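Local atomic coordinates of PT26-6P (Thermococcus sp., PDB entry 2WB7), a protein that is of unknown function but is encoded by a mobile genetic element of Euryarchaea and joins immunoglobulin-like domains to a helical domain. Residues A[389-394]-A[416-421]; A[397-402]-A[409-414]; A[420-425]-A[456-461]. All blocks are in the same frame, centred on the assembly; numbering follows the deposited sequence.

Overall arrangement
All three contacts lie in the helical domain, far from the chain's centre, and all use helix 408-438. Interaction 1 packs the non-helical lead into helix 393-404 against it, interaction 2 that helix itself; interaction 3 sets an adjoining face of it against helix 442-465. Each contact is partly buried: buried residues meet at its heart, and more exposed ones such as S421, K410 and Q423 lie at its border. None has a hydrogen bond between its segments: interaction 1 joins selenomethionines, a valine and a serine methylene, interaction 2 leucines, isoleucine and the aliphatic parts of threonine and lysine, interaction 3 leucine, isoleucine, alanine and the aliphatic part of a glutamine. Interaction 1 touches both others, whose centres lie about 17 Å apart.

Interaction 1. Residues A[389-394]-A[416-421]; sequences TVMKDQ and KAMINS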
ATOM      1  N   THR A 389      10.349  29.929  13.399  1.00 38.16           N
ATOM      2  CA  THR A 389      10.120  30.624  12.152  1.00 38.14           C
ATOM      3  C   THR A 389      10.483  32.072  12.322  1.00 38.53           C
ATOM      4  O   THR A 389      10.112  32.699  13.299  1.00 38.44           O
ATOM      5  CB  THR A 389       8.671  30.546  11.725  1.00 38.04           C
ATOM      6  OG1 THR A 389       8.251  29.183  11.784  1.00 38.67           O
ATOM      7  CG2 THR A 389       8.502  31.063  10.307  1.00 37.06           C
ATOM      8  N   VAL A 390      11.206  32.606  11.352  1.00 39.04           N
ATOM      9  CA  VAL A 390      11.572  34.001  11.372  1.00 39.51           C
ATOM     10  C   VAL A 390      10.480  34.843  10.727  1.00 39.85           C
ATOM     11  O   VAL A 390      10.180  35.944  11.184  1.00 39.89           O
ATOM     12  CB  VAL A 390      12.924  34.217  10.669  1.00 39.61           C
ATOM     13  CG1 VAL A 390      13.219  35.694  10.507  1.00 39.22           C
ATOM     14  CG2 VAL A 390      14.030  33.516  11.454  1.00 39.00           C
HETATM   15  N   MSE A 391       9.862  34.311   9.688  1.00 40.32           N
HETATM   16  CA  MSE A 391       8.826  35.044   8.989  1.00 41.25           C
HETATM   17  C   MSE A 391       7.432  34.649   9.436  1.00 41.63           C
HETATM   18  O   MSE A 391       6.676  34.014   8.698  1.00 41.73           O
HETATM   19  CB  MSE A 391       8.996  34.830   7.508  1.00 41.38           C
HETATM   20  CG  MSE A 391      10.452  34.842   7.173  1.00 44.11           C
HETATM   21 SE   MSE A 391      10.821  35.756   5.546  1.00 50.69          SE
HETATM   22  CE  MSE A 391       9.760  37.370   5.896  1.00 50.20           C
ATOM     23  N   LYS A 392       7.106  35.027  10.663  1.00 42.25           N
ATOM     24  CA  LYS A 392       5.775  34.851  11.191  1.00 43.14           C
ATOM     25  C   LYS A 392       4.769  35.613  10.312  1.00 43.47           C
ATOM     26  O   LYS A 392       5.106  36.643   9.728  1.00 43.27           O
ATOM     27  CB  LYS A 392       5.766  35.385  12.608  1.00 43.29           C
ATOM     28  CG  LYS A 392       6.769  34.699  13.506  1.00 44.21           C
ATOM     29  CD  LYS A 392       6.146  33.455  14.134  1.00 47.26           C
ATOM     30  CE  LYS A 392       7.151  32.727  15.019  1.00 49.85           C
ATOM     31  NZ  LYS A 392       8.091  33.688  15.697  1.00 50.20           N
ATOM     32  N   ASP A 393       3.545  35.108  10.200  1.00 43.85           N
ATOM     33  CA  ASP A 393       2.565  35.786   9.377  1.00 44.69           C
ATOM     34  C   ASP A 393       2.359  37.228   9.855  1.00 45.01           C
ATOM     35  O   ASP A 393       2.290  38.148   9.041  1.00 45.23           O
ATOM     36  CB  ASP A 393       1.235  35.036   9.371  1.00 45.15           C
ATOM     37  CG  ASP A 393       1.364  33.608   8.851  1.00 46.74           C
ATOM     38  OD1 ASP A 393       2.354  33.295   8.147  1.00 47.74           O
ATOM     39  OD2 ASP A 393       0.459  32.794   9.148  1.00 48.00           O
ATOM     40  N   GLN A 394       2.255  37.426  11.168  1.00 44.95           N
ATOM     41  CA  GLN A 394       2.016  38.763  11.695  1.00 45.01           C
ATOM     42  C   GLN A 394       3.039  39.741  11.159  1.00 45.07           C
ATOM     43  O   GLN A 394       2.698  40.817  10.672  1.00 44.93           O
ATOM     44  CB  GLN A 394       2.047  38.782  13.230  1.00 45.36           C
ATOM     45  CG  GLN A 394       1.446  40.056  13.855  1.00 45.57           C
ATOM     46  CD  GLN A 394       0.106  40.445  13.225  1.00 47.01           C
ATOM     47  OE1 GLN A 394      -0.884  39.710  13.325  1.00 48.20           O
ATOM     48  NE2 GLN A 394       0.076  41.597  12.559  1.00 46.83           N
ATOM     49  N   LYS A 416      16.435  43.815   7.964  1.00 40.44           N
ATOM     50  CA  LYS A 416      17.704  43.613   8.618  1.00 40.82           C
ATOM     51  C   LYS A 416      17.555  42.730   9.849  1.00 40.20           C
ATOM     52  O   LYS A 416      18.360  41.846  10.095  1.00 40.36           O
ATOM     53  CB  LYS A 416      18.295  44.963   9.005  1.00 41.29           C
ATOM     54  CG  LYS A 416      19.636  44.850   9.697  1.00 44.10           C
ATOM     55  CD  LYS A 416      20.092  46.202  10.267  1.00 48.53           C
ATOM     56  CE  LYS A 416      21.507  46.111  10.841  1.00 50.80           C
ATOM     57  NZ  LYS A 416      21.670  44.936  11.777  1.00 52.32           N
ATOM     58  N   ALA A 417      16.511  42.967  10.622  1.00 39.99           N
ATOM     59  CA  ALA A 417      16.258  42.166  11.818  1.00 39.76           C
ATOM     60  C   ALA A 417      16.065  40.695  11.451  1.00 39.75           C
ATOM     61  O   ALA A 417      16.663  39.792  12.051  1.00 39.64           O
ATOM     62  CB  ALA A 417      15.041  42.691  12.539  1.00 39.28           C
HETATM   63  N   MSE A 418      15.212  40.470  10.457  1.00 39.76           N
HETATM   64  CA  MSE A 418      14.898  39.132   9.978  1.00 39.56           C
HETATM   65  C   MSE A 418      16.125  38.436   9.453  1.00 39.07           C
HETATM   66  O   MSE A 418      16.296  37.238   9.668  1.00 38.87           O
HETATM   67  CB  MSE A 418      13.858  39.198   8.864  1.00 39.67           C
HETATM   68  CG  MSE A 418      12.438  39.221   9.363  1.00 40.03           C
HETATM   69 SE   MSE A 418      11.239  39.788   7.958  1.00 43.05          SE
HETATM   70  CE  MSE A 418       9.560  39.378   8.835  1.00 43.17           C
ATOM     71  N   ILE A 419      16.958  39.191   8.745  1.00 38.59           N
ATOM     72  CA  ILE A 419      18.170  38.646   8.170  1.00 38.32           C
ATOM     73  C   ILE A 419      19.139  38.163   9.238  1.00 38.74           C
ATOM     74  O   ILE A 419      19.823  37.159   9.057  1.00 39.06           O
ATOM     75  CB  ILE A 419      18.858  39.652   7.269  1.00 38.00           C
ATOM     76  CG1 ILE A 419      18.082  39.771   5.963  1.00 37.61           C
ATOM     77  CG2 ILE A 419      20.272  39.200   6.980  1.00 37.87           C
ATOM     78  CD1 ILE A 419      18.349  41.040   5.198  1.00 36.88           C
ATOM     79  N   ASN A 420      19.193  38.864  10.359  1.00 39.05           N
ATOM     80  CA  ASN A 420      20.006  38.399  11.476  1.00 39.43           C
ATOM     81  C   ASN A 420      19.543  37.053  11.980  1.00 38.76           C
ATOM     82  O   ASN A 420      20.344  36.182  12.302  1.00 39.11           O
ATOM     83  CB  ASN A 420      19.989  39.415  12.614  1.00 40.06           C
ATOM     84  CG  ASN A 420      21.000  40.523  12.405  1.00 43.08           C
ATOM     85  OD1 ASN A 420      21.927  40.387  11.596  1.00 46.16           O
ATOM     86  ND2 ASN A 420      20.837  41.632  13.133  1.00 47.70           N
ATOM     87  N   SER A 421      18.236  36.883  12.045  1.00 38.20           N
ATOM     88  CA  SER A 421      17.675  35.633  12.503  1.00 37.58           C
ATOM     89  C   SER A 421      18.002  34.489  11.550  1.00 37.33           C
ATOM     90  O   SER A 421      18.327  33.397  11.990  1.00 37.05           O
ATOM     91  CB  SER A 421      16.176  35.784  12.673  1.00 37.67           C
ATOM     92  OG  SER A 421      15.888  36.519  13.843  1.00 37.53           O
TER
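V390 and M391, which carry the 389-394 side of this contact with M418 and S421, are held through their backbone N-H groups by one carboxylate: E485 OE2 accepts from the backbone N of V390 and also forms a salt bridge with K425, while E485 OE1 takes the N-H of M391. These bonds tie the non-helical backbone down, and the contact with 416-421 itself is apolar. The two chains come nearest at V390 and M418, whose CA atoms are 6.3 Å apart. A beta-branched valine suits this place because it brings two methyls to one surface. V390 CG2 meets S421 CB at 3.4 Å, and V390 CG1 reaches that same S421 CB at 3.7 Å, so the branch sits astride the serine, which presents its methylene. With CG1 anti to the backbone N (chi1 172°), this branch also faces M418 and lies 3.8 Å from M418 CG.

Deeper in, two selenomethionines lie roughly perpendicular. M418 is extended beyond CG, and M391 is bent at chi2 and chi3 (chi3 48°), a fold that brings its end back to the helix. M391 CE then lies 3.5 Å from M418 SE and 3.6 Å from M418 CE. Methionine, with selenium here in place of sulfur, is long, unbranched and flexible, and suits a buried spot between helices; L462 of helix 442-465 touches both, and L399 adjoins M418. Exposed K392 takes the N-cap position, and D393, just inside the helix, has salt bridges to K241 and K482. The whole is the entry of a polypeptide into a helical bundle: a short non-helical lead, its backbone fixed by a carboxylate and its apolar side chains pressed on a neighbouring helix, runs into helix 393-404.

Interaction 2. Residues A[397-402]-A[409-414]; sequences KNLIDL and EKINAT
Apolar contacts between L399 and L402 on one helix and K410, I411 and T414 on the other make up this interface. L402 is the busiest residue. Its CB rests 3.6 Å from I411 CG1, while its CD1 methyl reaches K410 CB at 3.7 Å. The lysine chain passes crosswise to the leucine, and L402 CD2 comes within 4.0 Å of K410 CD, so the aliphatic part of the lysine serves as an apolar flank. Farther along, L399 and T414 lie alongside one another, pointing opposite ways, with L399 CD1 3.7 Å from T414 CG2. That methyl of T414 faces the leucine because it stands anti to the backbone N, with OG1 on the N side (chi1 -54°).

Polar groups bond within their own helix. T414 OG1 donates to K410 O at 2.9 Å, the donor tilted 30° from the carbonyl plane; T414 N binds the same oxygen from the opposite face. Threonine suits the site because its hydroxyl is spent on its own helix while its methyl packs on the neighbour. The ammonium of K410 leads away from the contact to a salt bridge with D407 in the connecting turn.

The axes of the two short segments run at 153° and approach to 9.3 Å, and the short turn between helices 393-404 and 408-438 makes this the closed end of an antiparallel helical hairpin. L399 also touches L478 of helix 471-499. With no hydrogen bond from one segment to the other, cohesion here rests on dispersion and the exclusion of water, and threonine can sit within the seam and lysine at its edge without burying a charge.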
ATOM      1  N   LYS A 397       2.678  40.509   7.668  1.00 45.61           N
ATOM      2  CA  LYS A 397       1.564  41.417   7.506  1.00 45.95           C
ATOM      3  C   LYS A 397       1.975  42.839   7.864  1.00 45.75           C
ATOM      4  O   LYS A 397       1.646  43.766   7.119  1.00 46.02           O
ATOM      5  CB  LYS A 397       0.361  40.984   8.332  1.00 46.40           C
ATOM      6  CG  LYS A 397      -0.889  41.791   7.988  1.00 48.96           C
ATOM      7  CD  LYS A 397      -1.883  41.836   9.137  1.00 53.28           C
ATOM      8  CE  LYS A 397      -2.621  43.178   9.164  1.00 55.34           C
ATOM      9  NZ  LYS A 397      -2.977  43.571  10.568  1.00 57.32           N
ATOM     10  N   ASN A 398       2.687  43.022   8.986  1.00 45.05           N
ATOM     11  CA  ASN A 398       3.207  44.345   9.339  1.00 44.60           C
ATOM     12  C   ASN A 398       4.021  44.921   8.191  1.00 44.50           C
ATOM     13  O   ASN A 398       3.849  46.078   7.799  1.00 44.55           O
ATOM     14  CB  ASN A 398       4.114  44.311  10.571  1.00 44.37           C
ATOM     15  CG  ASN A 398       3.477  43.634  11.770  1.00 44.68           C
ATOM     16  OD1 ASN A 398       2.290  43.808  12.075  1.00 42.96           O
ATOM     17  ND2 ASN A 398       4.291  42.867  12.482  1.00 45.69           N
ATOM     18  N   LEU A 399       4.930  44.100   7.671  1.00 44.22           N
ATOM     19  CA  LEU A 399       5.850  44.517   6.632  1.00 43.66           C
ATOM     20  C   LEU A 399       5.069  45.050   5.435  1.00 43.73           C
ATOM     21  O   LEU A 399       5.345  46.139   4.937  1.00 43.78           O
ATOM     22  CB  LEU A 399       6.726  43.334   6.233  1.00 43.56           C
ATOM     23  CG  LEU A 399       8.178  43.548   5.795  1.00 43.12           C
ATOM     24  CD1 LEU A 399       8.863  44.635   6.587  1.00 42.01           C
ATOM     25  CD2 LEU A 399       8.939  42.231   5.925  1.00 43.29           C
ATOM     26  N   ILE A 400       4.066  44.301   4.992  1.00 43.66           N
ATOM     27  CA  ILE A 400       3.249  44.748   3.874  1.00 43.60           C
ATOM     28  C   ILE A 400       2.568  46.068   4.187  1.00 43.72           C
ATOM     29  O   ILE A 400       2.426  46.923   3.319  1.00 43.71           O
ATOM     30  CB  ILE A 400       2.176  43.715   3.488  1.00 43.69           C
ATOM     31  CG1 ILE A 400       2.835  42.422   2.993  1.00 43.62           C
ATOM     32  CG2 ILE A 400       1.230  44.301   2.423  1.00 43.14           C
ATOM     33  CD1 ILE A 400       1.872  41.254   2.771  1.00 43.33           C
ATOM     34  N   ASP A 401       2.145  46.234   5.432  1.00 43.87           N
ATOM     35  CA  ASP A 401       1.466  47.452   5.827  1.00 44.35           C
ATOM     36  C   ASP A 401       2.428  48.614   5.766  1.00 43.90           C
ATOM     37  O   ASP A 401       2.097  49.688   5.277  1.00 44.07           O
ATOM     38  CB  ASP A 401       0.856  47.295   7.212  1.00 44.73           C
ATOM     39  CG  ASP A 401      -0.370  46.392   7.189  1.00 47.81           C
ATOM     40  OD1 ASP A 401      -0.981  46.269   6.100  1.00 49.62           O
ATOM     41  OD2 ASP A 401      -0.723  45.792   8.236  1.00 52.35           O
ATOM     42  N   LEU A 402       3.637  48.385   6.244  1.00 43.58           N
ATOM     43  CA  LEU A 402       4.687  49.358   6.079  1.00 43.22           C
ATOM     44  C   LEU A 402       4.812  49.743   4.604  1.00 43.28           C
ATOM     45  O   LEU A 402       4.870  50.919   4.269  1.00 43.24           O
ATOM     46  CB  LEU A 402       6.004  48.806   6.606  1.00 43.20           C
ATOM     47  CG  LEU A 402       5.996  48.492   8.097  1.00 42.63           C
ATOM     48  CD1 LEU A 402       7.350  47.964   8.542  1.00 42.57           C
ATOM     49  CD2 LEU A 402       5.650  49.753   8.843  1.00 41.57           C
ATOM     50  N   GLU A 409      12.020  53.111   5.733  1.00 48.43           N
ATOM     51  CA  GLU A 409      13.040  53.015   6.740  1.00 48.55           C
ATOM     52  C   GLU A 409      12.701  51.881   7.706  1.00 47.68           C
ATOM     53  O   GLU A 409      13.590  51.223   8.250  1.00 47.31           O
ATOM     54  CB  GLU A 409      13.156  54.341   7.481  1.00 49.25           C
ATOM     55  CG  GLU A 409      14.184  54.330   8.586  1.00 52.80           C
ATOM     56  CD  GLU A 409      14.002  55.477   9.577  1.00 58.55           C
ATOM     57  OE1 GLU A 409      15.013  55.874  10.205  1.00 60.16           O
ATOM     58  OE2 GLU A 409      12.856  55.981   9.735  1.00 61.32           O
ATOM     59  N   LYS A 410      11.411  51.651   7.923  1.00 46.60           N
ATOM     60  CA  LYS A 410      10.995  50.584   8.826  1.00 45.67           C
ATOM     61  C   LYS A 410      11.030  49.243   8.097  1.00 44.64           C
ATOM     62  O   LYS A 410      11.337  48.192   8.676  1.00 43.89           O
ATOM     63  CB  LYS A 410       9.588  50.847   9.364  1.00 45.85           C
ATOM     64  CG  LYS A 410       9.514  51.806  10.533  1.00 46.88           C
ATOM     65  CD  LYS A 410       8.198  51.598  11.267  1.00 50.21           C
ATOM     66  CE  LYS A 410       8.007  52.591  12.412  1.00 51.38           C
ATOM     67  NZ  LYS A 410       7.677  53.934  11.892  1.00 52.42           N
ATOM     68  N   ILE A 411      10.683  49.287   6.821  1.00 43.62           N
ATOM     69  CA  ILE A 411      10.814  48.111   6.004  1.00 42.84           C
ATOM     70  C   ILE A 411      12.262  47.670   6.106  1.00 42.68           C
ATOM     71  O   ILE A 411      12.545  46.487   6.266  1.00 42.66           O
ATOM     72  CB  ILE A 411      10.421  48.393   4.558  1.00 42.55           C
ATOM     73  CG1 ILE A 411       8.893  48.432   4.455  1.00 41.89           C
ATOM     74  CG2 ILE A 411      10.981  47.332   3.656  1.00 41.17           C
ATOM     75  CD1 ILE A 411       8.368  49.118   3.243  1.00 40.13           C
ATOM     76  N   ASN A 412      13.174  48.635   6.045  1.00 42.20           N
ATOM     77  CA  ASN A 412      14.597  48.363   6.155  1.00 41.87           C
ATOM     78  C   ASN A 412      14.993  47.792   7.506  1.00 41.59           C
ATOM     79  O   ASN A 412      15.706  46.804   7.585  1.00 41.92           O
ATOM     80  CB  ASN A 412      15.393  49.628   5.872  1.00 42.14           C
ATOM     81  CG  ASN A 412      15.531  49.909   4.388  1.00 42.96           C
ATOM     82  OD1 ASN A 412      15.269  49.048   3.551  1.00 43.92           O
ATOM     83  ND2 ASN A 412      15.953  51.117   4.055  1.00 43.79           N
ATOM     84  N   ALA A 413      14.522  48.407   8.578  1.00 41.39           N
ATOM     85  CA  ALA A 413      14.852  47.940   9.918  1.00 40.78           C
ATOM     86  C   ALA A 413      14.487  46.472  10.076  1.00 40.88           C
ATOM     87  O   ALA A 413      15.293  45.667  10.542  1.00 41.04           O
ATOM     88  CB  ALA A 413      14.137  48.777  10.948  1.00 40.53           C
ATOM     89  N   THR A 414      13.262  46.139   9.675  1.00 40.73           N
ATOM     90  CA  THR A 414      12.692  44.801   9.837  1.00 40.35           C
ATOM     91  C   THR A 414      13.436  43.741   9.027  1.00 40.24           C
ATOM     92  O   THR A 414      13.789  42.672   9.541  1.00 39.59           O
ATOM     93  CB  THR A 414      11.222  44.826   9.401  1.00 40.39           C
ATOM     94  OG1 THR A 414      10.555  45.855  10.133  1.00 41.90           O
ATOM     95  CG2 THR A 414      10.516  43.477   9.636  1.00 39.37           C
TER

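Interaction 3. Residues A[420-425]-A[456-461]; sequences NSLQEK and KAAIND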
ATOM      1  N   ASN A 420      19.193  38.864  10.359  1.00 39.05           N
ATOM      2  CA  ASN A 420      20.006  38.399  11.476  1.00 39.43           C
ATOM      3  C   ASN A 420      19.543  37.053  11.980  1.00 38.76           C
ATOM      4  O   ASN A 420      20.344  36.182  12.302  1.00 39.11           O
ATOM      5  CB  ASN A 420      19.989  39.415  12.614  1.00 40.06           C
ATOM      6  CG  ASN A 420      21.000  40.523  12.405  1.00 43.08           C
ATOM      7  OD1 ASN A 420      21.927  40.387  11.596  1.00 46.16           O
ATOM      8  ND2 ASN A 420      20.837  41.632  13.133  1.00 47.70           N
ATOM      9  N   SER A 421      18.236  36.883  12.045  1.00 38.20           N
ATOM     10  CA  SER A 421      17.675  35.633  12.503  1.00 37.58           C
ATOM     11  C   SER A 421      18.002  34.489  11.550  1.00 37.33           C
ATOM     12  O   SER A 421      18.327  33.397  11.990  1.00 37.05           O
ATOM     13  CB  SER A 421      16.176  35.784  12.673  1.00 37.67           C
ATOM     14  OG  SER A 421      15.888  36.519  13.843  1.00 37.53           O
ATOM     15  N   LEU A 422      17.941  34.748  10.249  1.00 37.19           N
ATOM     16  CA  LEU A 422      18.283  33.728   9.261  1.00 37.27           C
ATOM     17  C   LEU A 422      19.771  33.389   9.291  1.00 38.53           C
ATOM     18  O   LEU A 422      20.165  32.222   9.172  1.00 38.55           O
ATOM     19  CB  LEU A 422      17.864  34.162   7.862  1.00 36.54           C
ATOM     20  CG  LEU A 422      16.342  34.239   7.702  1.00 34.53           C
ATOM     21  CD1 LEU A 422      15.956  34.876   6.390  1.00 32.77           C
ATOM     22  CD2 LEU A 422      15.702  32.873   7.855  1.00 33.56           C
ATOM     23  N   GLN A 423      20.602  34.413   9.446  1.00 39.78           N
ATOM     24  CA  GLN A 423      22.022  34.191   9.616  1.00 40.92           C
ATOM     25  C   GLN A 423      22.237  33.227  10.773  1.00 41.69           C
ATOM     26  O   GLN A 423      23.102  32.344  10.722  1.00 41.73           O
ATOM     27  CB  GLN A 423      22.733  35.512   9.871  1.00 41.09           C
ATOM     28  CG  GLN A 423      23.365  36.112   8.622  1.00 42.88           C
ATOM     29  CD  GLN A 423      23.509  37.634   8.692  1.00 45.03           C
ATOM     30  OE1 GLN A 423      23.131  38.273   9.688  1.00 45.85           O
ATOM     31  NE2 GLN A 423      24.053  38.223   7.625  1.00 44.21           N
ATOM     32  N   GLU A 424      21.434  33.381  11.817  1.00 42.31           N
ATOM     33  CA  GLU A 424      21.559  32.500  12.959  1.00 43.26           C
ATOM     34  C   GLU A 424      21.158  31.078  12.602  1.00 42.88           C
ATOM     35  O   GLU A 424      21.870  30.138  12.919  1.00 43.51           O
ATOM     36  CB  GLU A 424      20.743  33.014  14.142  1.00 43.85           C
ATOM     37  CG  GLU A 424      20.546  31.984  15.241  1.00 47.83           C
ATOM     38  CD  GLU A 424      21.857  31.487  15.867  1.00 53.69           C
ATOM     39  OE1 GLU A 424      21.784  30.748  16.873  1.00 56.10           O
ATOM     40  OE2 GLU A 424      22.959  31.818  15.357  1.00 56.35           O
ATOM     41  N   LYS A 425      20.024  30.911  11.937  1.00 42.55           N
ATOM     42  CA  LYS A 425      19.609  29.586  11.466  1.00 42.26           C
ATOM     43  C   LYS A 425      20.670  28.953  10.561  1.00 42.58           C
ATOM     44  O   LYS A 425      20.863  27.744  10.569  1.00 42.14           O
ATOM     45  CB  LYS A 425      18.248  29.662  10.757  1.00 41.92           C
ATOM     46  CG  LYS A 425      17.073  29.756  11.735  1.00 41.95           C
ATOM     47  CD  LYS A 425      15.835  30.349  11.105  1.00 42.20           C
ATOM     48  CE  LYS A 425      14.982  29.305  10.394  1.00 41.48           C
ATOM     49  NZ  LYS A 425      14.023  28.671  11.326  1.00 40.94           N
ATOM     50  N   LYS A 456      20.151  31.053   2.763  1.00 33.46           N
ATOM     51  CA  LYS A 456      20.887  32.040   1.951  1.00 33.42           C
ATOM     52  C   LYS A 456      19.994  32.670   0.891  1.00 32.92           C
ATOM     53  O   LYS A 456      20.059  33.881   0.653  1.00 33.26           O
ATOM     54  CB  LYS A 456      22.099  31.409   1.249  1.00 33.78           C
ATOM     55  CG  LYS A 456      23.400  31.256   2.069  1.00 35.08           C
ATOM     56  CD  LYS A 456      24.577  31.399   1.089  1.00 39.68           C
ATOM     57  CE  LYS A 456      25.681  30.366   1.281  1.00 43.61           C
ATOM     58  NZ  LYS A 456      26.966  30.984   1.775  1.00 46.79           N
ATOM     59  N   ALA A 457      19.169  31.864   0.236  1.00 32.05           N
ATOM     60  CA  ALA A 457      18.275  32.422  -0.782  1.00 31.83           C
ATOM     61  C   ALA A 457      17.251  33.358  -0.149  1.00 31.83           C
ATOM     62  O   ALA A 457      16.859  34.375  -0.741  1.00 32.22           O
ATOM     63  CB  ALA A 457      17.564  31.319  -1.535  1.00 31.75           C
ATOM     64  N   ALA A 458      16.788  32.993   1.041  1.00 31.12           N
ATOM     65  CA  ALA A 458      15.802  33.787   1.731  1.00 30.79           C
ATOM     66  C   ALA A 458      16.406  35.116   2.138  1.00 30.84           C
ATOM     67  O   ALA A 458      15.796  36.167   1.945  1.00 30.55           O
ATOM     68  CB  ALA A 458      15.292  33.049   2.935  1.00 31.19           C
ATOM     69  N   ILE A 459      17.607  35.072   2.704  1.00 31.10           N
ATOM     70  CA  ILE A 459      18.299  36.300   3.047  1.00 31.50           C
ATOM     71  C   ILE A 459      18.417  37.213   1.829  1.00 32.02           C
ATOM     72  O   ILE A 459      18.307  38.416   1.950  1.00 32.43           O
ATOM     73  CB  ILE A 459      19.688  36.061   3.644  1.00 31.26           C
ATOM     74  CG1 ILE A 459      19.562  35.449   5.045  1.00 30.96           C
ATOM     75  CG2 ILE A 459      20.446  37.393   3.718  1.00 31.30           C
ATOM     76  CD1 ILE A 459      20.874  35.331   5.800  1.00 29.52           C
ATOM     77  N   ASN A 460      18.616  36.637   0.655  1.00 32.43           N
ATOM     78  CA  ASN A 460      18.773  37.426  -0.537  1.00 32.62           C
ATOM     79  C   ASN A 460      17.461  38.032  -0.963  1.00 33.37           C
ATOM     80  O   ASN A 460      17.404  39.193  -1.384  1.00 33.78           O
ATOM     81  CB  ASN A 460      19.322  36.571  -1.670  1.00 32.69           C
ATOM     82  CG  ASN A 460      19.708  37.391  -2.865  1.00 32.23           C
ATOM     83  OD1 ASN A 460      20.628  38.200  -2.800  1.00 32.64           O
ATOM     84  ND2 ASN A 460      18.989  37.209  -3.964  1.00 33.85           N
ATOM     85  N   ASP A 461      16.396  37.242  -0.877  1.00 34.13           N
ATOM     86  CA  ASP A 461      15.070  37.745  -1.232  1.00 34.46           C
ATOM     87  C   ASP A 461      14.652  38.896  -0.312  1.00 34.31           C
ATOM     88  O   ASP A 461      14.106  39.892  -0.783  1.00 34.35           O
ATOM     89  CB  ASP A 461      14.045  36.617  -1.243  1.00 34.69           C
ATOM     90  CG  ASP A 461      14.235  35.683  -2.417  1.00 36.18           C
ATOM     91  OD1 ASP A 461      14.879  36.077  -3.403  1.00 39.37           O
ATOM     92  OD2 ASP A 461      13.747  34.546  -2.378  1.00 39.40           O
TER
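No aromatic ring takes part where I459 meets Q423 and L422; the flat group involved is the peptide joining L422 to Q423. I459 CD1 lies over one face of that peptide, 3.8 Å from Q423 N. The same methyl is 3.8 Å from Q423 CG. It thus meets the glutamine through its aliphatic part, which suits an exposed polar residue at the border of an apolar seam.

The centre is the L422-I459 pair, whose CA atoms are nearest across the segments. Their side chains run side by side with reversed headings, and L422 CB comes to 3.5 Å from I459 CG1. In I459, CG1 stands anti to the carbonyl carbon (chi1 -70°) and the chain then runs on extended, carrying CD1 across to the opposite backbone. L422 CD1 reaches on to A458 CB at 4.0 Å; alanine's single methyl suits the place, probably because the leucine branch fills the space.

The segment axes are nearly antiparallel, at 170°, and approach to 9.6 Å. Around them, L462 and V390 also touch L422, while I419 and I426 also touch I459. The ammonium of K425 bonds to D489 and to the carbonyls of T387 and Y388. With no hydrogen bond between the segments, the contact rests mainly on shape and hydrophobicity, aliphatic groups interlocking between antiparallel helices while the ammonium of K425 finds its partners away from the seam.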